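Local coordinates for HmuY protein (Prevotella intermedia, PDB 6R2H) that probably binds heme as a secreted or surface-attached hemophore-like protein of the HmuY family, helping the bacterium acquire iron and heme, at residues 70-84 and 157-170. Sequence-based numbering, arbitrary orientation.
With GOL (glycerol), chain C.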
loop_
_atom_site.group_PDB
_atom_site.type_symbol
_atom_site.label_atom_id
_atom_site.label_comp_id
_atom_site.label_asym_id
_atom_site.label_seq_id
_atom_site.Cartn_x
_atom_site.Cartn_y
_atom_site.Cartn_z
ATOM N N ASP A 70 2.161 11.066 0.178
ATOM C CA ASP A 70 2.541 10.699 -1.177
ATOM C C ASP A 70 2.089 9.272 -1.471
ATOM O O ASP A 70 1.507 9.023 -2.531
ATOM C CB ASP A 70 4.043 10.895 -1.379
ATOM C CG ASP A 70 4.456 12.330 -1.144
ATOM O OD1 ASP A 70 3.902 13.208 -1.845
ATOM O OD2 ASP A 70 5.299 12.552 -0.230
ATOM N N ILE A 71 2.391 8.358 -0.531
ATOM C CA ILE A 71 2.026 6.953 -0.641
ATOM C C ILE A 71 1.416 6.487 0.681
ATOM O O ILE A 71 1.655 7.086 1.736
ATOM C CB ILE A 71 3.207 6.055 -1.076
ATOM C CG1 ILE A 71 4.309 5.985 -0.012
ATOM C CG2 ILE A 71 3.735 6.475 -2.431
ATOM C CD1 ILE A 71 5.466 5.057 -0.331
ATOM N N ALA A 72 0.652 5.388 0.597
ATOM C CA ALA A 72 -0.103 4.867 1.725
ATOM C C ALA A 72 -0.140 3.344 1.670
ATOM O O ALA A 72 -0.114 2.753 0.591
ATOM C CB ALA A 72 -1.484 5.486 1.768
ATOM N N PHE A 73 -0.202 2.733 2.859
ATOM C CA PHE A 73 -0.189 1.289 3.004
ATOM C C PHE A 73 -1.324 0.834 3.915
ATOM O O PHE A 73 -1.606 1.454 4.939
ATOM C CB PHE A 73 1.180 0.784 3.470
ATOM C CG PHE A 73 2.291 1.031 2.480
ATOM C CD1 PHE A 73 2.546 0.118 1.464
ATOM C CD2 PHE A 73 3.059 2.188 2.541
ATOM C CE1 PHE A 73 3.565 0.339 0.545
ATOM C CE2 PHE A 73 4.079 2.406 1.623
ATOM C CZ PHE A 73 4.321 1.491 0.620
ATOM N N HIS A 74 -1.978 -0.243 3.476
ATOM C CA HIS A 74 -2.956 -0.993 4.244
ATOM C C HIS A 74 -2.550 -2.465 4.210
ATOM O O HIS A 74 -2.731 -3.134 3.193
ATOM C CB HIS A 74 -4.370 -0.789 3.660
ATOM C CG HIS A 74 -5.349 -1.825 4.114
ATOM N ND1 HIS A 74 -5.643 -2.954 3.369
ATOM C CD2 HIS A 74 -6.096 -1.918 5.236
ATOM C CE1 HIS A 74 -6.539 -3.685 4.006
ATOM N NE2 HIS A 74 -6.833 -3.070 5.152
ATOM N N ILE A 75 -2.011 -2.959 5.330
ATOM C CA ILE A 75 -1.388 -4.274 5.368
ATOM C C ILE A 75 -0.287 -4.283 4.303
ATOM O O ILE A 75 0.769 -3.691 4.536
ATOM C CB ILE A 75 -2.424 -5.416 5.256
ATOM C CG1 ILE A 75 -3.578 -5.241 6.253
ATOM C CG2 ILE A 75 -1.760 -6.782 5.400
ATOM C CD1 ILE A 75 -3.152 -5.168 7.695
ATOM N N THR A 76 -0.543 -4.871 3.128
ATOM C CA THR A 76 0.457 -4.882 2.065
ATOM C C THR A 76 -0.060 -4.160 0.824
ATOM O O THR A 76 0.693 -3.978 -0.132
ATOM C CB THR A 76 1.020 -6.279 1.753
ATOM O OG1 THR A 76 -0.030 -7.143 1.318
ATOM C CG2 THR A 76 1.717 -6.924 2.928
ATOM N N ASP A 77 -1.328 -3.740 0.848
ATOM C CA ASP A 77 -1.885 -2.942 -0.235
ATOM C C ASP A 77 -1.258 -1.549 -0.242
ATOM O O ASP A 77 -0.973 -0.987 0.811
ATOM C CB ASP A 77 -3.403 -2.791 -0.104
ATOM C CG ASP A 77 -4.126 -4.082 0.222
ATOM O OD1 ASP A 77 -4.047 -5.010 -0.591
ATOM O OD2 ASP A 77 -4.747 -4.146 1.292
ATOM N N ALA A 78 -1.109 -0.983 -1.446
ATOM C CA ALA A 78 -0.452 0.299 -1.655
ATOM C C ALA A 78 -1.328 1.233 -2.489
ATOM O O ALA A 78 -1.968 0.820 -3.459
ATOM C CB ALA A 78 0.878 0.088 -2.332
ATOM N N ARG A 79 -1.315 2.513 -2.108
ATOM C CA ARG A 79 -2.026 3.565 -2.812
ATOM C C ARG A 79 -1.103 4.774 -2.900
ATOM O O ARG A 79 -0.264 4.975 -2.025
ATOM C CB ARG A 79 -3.275 3.944 -2.016
ATOM C CG ARG A 79 -4.214 4.912 -2.715
ATOM C CD ARG A 79 -5.245 5.346 -1.703
ATOM N NE ARG A 79 -6.322 6.176 -2.226
ATOM C CZ ARG A 79 -7.242 6.749 -1.450
ATOM N NH1 ARG A 79 -7.204 6.572 -0.136
ATOM N NH2 ARG A 79 -8.190 7.504 -1.985
ATOM N N THR A 80 -1.264 5.569 -3.961
ATOM C CA THR A 80 -0.484 6.784 -4.128
ATOM C C THR A 80 -1.434 7.976 -4.169
ATOM O O THR A 80 -2.614 7.843 -4.505
ATOM C CB THR A 80 0.415 6.736 -5.374
ATOM O OG1 THR A 80 -0.439 6.886 -6.512
ATOM C CG2 THR A 80 1.211 5.453 -5.509
ATOM N N ASN A 81 -0.891 9.138 -3.794
ATOM C CA ASN A 81 -1.582 10.406 -3.899
ATOM C C ASN A 81 -1.302 10.990 -5.281
ATOM O O ASN A 81 -0.372 11.780 -5.445
ATOM C CB ASN A 81 -1.122 11.346 -2.786
ATOM C CG ASN A 81 -1.998 12.571 -2.683
ATOM O OD1 ASN A 81 -2.887 12.764 -3.503
ATOM N ND2 ASN A 81 -1.756 13.401 -1.688
ATOM N N ASN A 82 -2.091 10.553 -6.271
ATOM C CA ASN A 82 -2.003 11.031 -7.640
ATOM C C ASN A 82 -0.615 10.722 -8.233
ATOM O O ASN A 82 0.052 11.599 -8.795
ATOM C CB ASN A 82 -2.490 12.481 -7.695
ATOM C CG ASN A 82 -3.240 12.851 -8.959
ATOM O OD1 ASN A 82 -3.592 11.997 -9.776
ATOM N ND2 ASN A 82 -3.494 14.138 -9.128
ATOM N N GLY A 83 -0.190 9.455 -8.118
ATOM C CA GLY A 83 1.116 9.021 -8.581
ATOM C C GLY A 83 1.033 7.887 -9.608
ATOM O O GLY A 83 0.009 7.207 -9.731
ATOM N N GLU A 84 2.140 7.705 -10.345
ATOM C CA GLU A 84 2.301 6.621 -11.292
ATOM C C GLU A 84 3.564 5.862 -10.920
ATOM O O GLU A 84 4.554 6.487 -10.548
ATOM C CB GLU A 84 2.450 7.192 -12.699
ATOM C CG GLU A 84 1.194 7.846 -13.233
ATOM C CD GLU A 84 1.365 8.454 -14.611
ATOM O OE1 GLU A 84 2.258 9.328 -14.775
ATOM O OE2 GLU A 84 0.612 8.038 -15.520
ATOM N N ALA A 157 10.026 3.253 -9.124
ATOM C CA ALA A 157 10.021 4.653 -9.517
ATOM C C ALA A 157 8.597 5.192 -9.430
ATOM O O ALA A 157 7.671 4.526 -9.879
ATOM C CB ALA A 157 10.556 4.777 -10.922
ATOM N N VAL A 158 8.440 6.390 -8.838
ATOM C CA VAL A 158 7.145 7.036 -8.627
ATOM C C VAL A 158 7.206 8.496 -9.094
ATOM O O VAL A 158 8.035 9.261 -8.594
ATOM C CB VAL A 158 6.687 6.964 -7.153
ATOM C CG1 VAL A 158 5.181 7.110 -7.026
ATOM C CG2 VAL A 158 7.130 5.682 -6.476
ATOM N N LYS A 159 6.316 8.851 -10.041
ATOM C CA LYS A 159 6.104 10.197 -10.557
ATOM C C LYS A 159 4.792 10.726 -9.979
ATOM O O LYS A 159 3.765 10.053 -10.087
ATOM C CB LYS A 159 5.722 10.148 -12.043
ATOM C CG LYS A 159 6.802 10.038 -13.111
ATOM C CD LYS A 159 6.202 9.448 -14.391
ATOM C CE LYS A 159 6.949 9.728 -15.682
ATOM N NZ LYS A 159 6.463 10.976 -16.329
ATOM N N PHE A 160 4.816 11.945 -9.424
ATOM C CA PHE A 160 3.601 12.556 -8.900
ATOM C C PHE A 160 3.175 13.729 -9.784
ATOM O O PHE A 160 4.015 14.447 -10.327
ATOM C CB PHE A 160 3.789 12.988 -7.444
ATOM C CG PHE A 160 4.180 11.878 -6.501
ATOM C CD1 PHE A 160 3.233 10.987 -6.008
ATOM C CD2 PHE A 160 5.507 11.720 -6.110
ATOM C CE1 PHE A 160 3.623 9.960 -5.160
ATOM C CE2 PHE A 160 5.889 10.696 -5.257
ATOM C CZ PHE A 160 4.941 9.825 -4.770
ATOM N N LYS A 161 1.852 13.921 -9.887
ATOM C CA LYS A 161 1.212 14.982 -10.653
ATOM C C LYS A 161 1.785 16.353 -10.283
ATOM O O LYS A 161 1.777 17.273 -11.102
ATOM C CB LYS A 161 -0.305 14.958 -10.417
ATOM C CG LYS A 161 -1.136 15.870 -11.316
ATOM C CD LYS A 161 -2.455 16.304 -10.709
ATOM C CE LYS A 161 -2.309 17.378 -9.639
ATOM N NZ LYS A 161 -3.579 17.635 -8.909
ATOM N N ASN A 162 2.261 16.485 -9.039
ATOM C CA ASN A 162 2.760 17.749 -8.530
ATOM C C ASN A 162 4.206 17.960 -8.974
ATOM O O ASN A 162 4.768 19.026 -8.730
ATOM C CB ASN A 162 2.634 17.830 -7.007
ATOM C CG ASN A 162 3.562 16.875 -6.284
ATOM O OD1 ASN A 162 4.501 16.345 -6.870
ATOM N ND2 ASN A 162 3.335 16.666 -4.999
ATOM N N GLY A 163 4.818 16.940 -9.586
ATOM C CA GLY A 163 6.144 17.108 -10.155
ATOM C C GLY A 163 7.258 16.581 -9.255
ATOM O O GLY A 163 8.426 16.589 -9.630
ATOM N N ASN A 164 6.919 16.124 -8.052
ATOM C CA ASN A 164 7.905 15.430 -7.240
ATOM C C ASN A 164 7.996 13.983 -7.716
ATOM O O ASN A 164 7.156 13.506 -8.484
ATOM C CB ASN A 164 7.562 15.447 -5.749
ATOM C CG ASN A 164 7.468 16.843 -5.183
ATOM O OD1 ASN A 164 8.182 17.743 -5.633
ATOM N ND2 ASN A 164 6.603 17.018 -4.198
ATOM N N ALA A 165 9.040 13.294 -7.254
ATOM C CA ALA A 165 9.277 11.930 -7.671
ATOM C C ALA A 165 10.024 11.204 -6.556
ATOM O O ALA A 165 10.565 11.849 -5.650
ATOM C CB ALA A 165 10.050 11.936 -8.971
ATOM N N ALA A 166 10.035 9.864 -6.621
ATOM C CA ALA A 166 10.787 9.093 -5.642
ATOM C C ALA A 166 11.280 7.763 -6.208
ATOM O O ALA A 166 10.692 7.195 -7.128
ATOM C CB ALA A 166 9.943 8.883 -4.409
ATOM N N LEU A 167 12.364 7.268 -5.611
ATOM C CA LEU A 167 12.912 5.958 -5.920
ATOM C C LEU A 167 12.979 5.168 -4.617
ATOM O O LEU A 167 13.658 5.579 -3.672
ATOM C CB LEU A 167 14.311 6.149 -6.515
ATOM C CG LEU A 167 14.407 6.951 -7.816
ATOM C CD1 LEU A 167 15.848 7.378 -8.036
ATOM C CD2 LEU A 167 13.913 6.127 -9.001
ATOM N N ILE A 168 12.262 4.041 -4.567
ATOM C CA ILE A 168 11.988 3.346 -3.317
ATOM C C ILE A 168 12.464 1.900 -3.442
ATOM O O ILE A 168 12.144 1.222 -4.419
ATOM C CB ILE A 168 10.475 3.417 -2.972
ATOM C CG1 ILE A 168 9.948 4.854 -2.918
ATOM C CG2 ILE A 168 10.118 2.632 -1.715
ATOM C CD1 ILE A 168 8.444 4.953 -3.043
ATOM N N LYS A 169 13.190 1.416 -2.429
ATOM C CA LYS A 169 13.529 0.006 -2.347
ATOM C C LYS A 169 13.044 -0.530 -1.003
ATOM O O LYS A 169 13.444 -0.020 0.041
ATOM C CB LYS A 169 15.038 -0.169 -2.544
ATOM C CG LYS A 169 15.601 -1.565 -2.300
ATOM C CD LYS A 169 17.110 -1.582 -2.387
ATOM C CE LYS A 169 17.717 -2.942 -2.117
ATOM N NZ LYS A 169 17.248 -3.924 -3.121
ATOM N N PHE A 170 12.176 -1.550 -1.047
ATOM C CA PHE A 170 11.562 -2.121 0.144
ATOM C C PHE A 170 12.540 -3.042 0.869
ATOM O O PHE A 170 13.315 -3.757 0.242
ATOM C CB PHE A 170 10.220 -2.761 -0.216
ATOM C CG PHE A 170 9.173 -1.747 -0.598
ATOM C CD1 PHE A 170 8.362 -1.158 0.368
ATOM C CD2 PHE A 170 9.026 -1.337 -1.920
ATOM C CE1 PHE A 170 7.408 -0.210 0.021
ATOM C CE2 PHE A 170 8.076 -0.382 -2.273
ATOM C CZ PHE A 170 7.273 0.184 -1.298
HETATM C C1 GOL C . 4.639 16.233 -1.499
HETATM O O1 GOL C . 5.595 15.376 -2.122
HETATM C C2 GOL C . 4.750 16.212 0.013
HETATM O O2 GOL C . 3.841 15.269 0.591
HETATM C C3 GOL C . 4.588 17.578 0.651
HETATM O O3 GOL C . 3.370 18.217 0.274
HETATM O O HOH W 1 3.649 10.960 -16.887
#
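K159 O is gripped twice by the strand beginning at G83: E84 N donates a hydrogen bond of 2.9 Å in the carbonyl plane, and G83 CA adds a CA-H...O contact at 3.2 Å. K159 N returns a bond to E84 O, making E84 and K159 a hydrogen-bonded antiparallel pair, and K161 N closes on N82 O at 3.1 Å, nearly straight at 165°. On the sheet face carrying their side chains, one water donates to E84 OE1 and accepts from K159 NZ, bridging opposite charges on flexible, solvent-bordering chains. In the neighbouring non-hydrogen-bonded pair, G83, lacking a side chain, lets the F160 ring lie close beside its backbone, CD1 3.9 Å from G83 CA. With CG anti to the carbonyl carbon, chi1 -58° directs this ring to D70, CZ 3.7 Å from D70 CB. D70 OD2 accepts from L23 N, and OD1 from O1 of a glycerol, probably from the crystallisation liquor, to which N164 ND2 also donates. Deeper in, branched I71 and I168 meet tip to tip through their CD1 atoms, and F73 CZ meets F170 CE1 at 3.6 Å, the rings inclined at 79° with neither over the other's face. This apolar layer between the four-stranded sheet containing the 71-80 hairpin and the large antiparallel sheet is characteristic of a two-sheet, all-beta core, here of an HmuY-family protein.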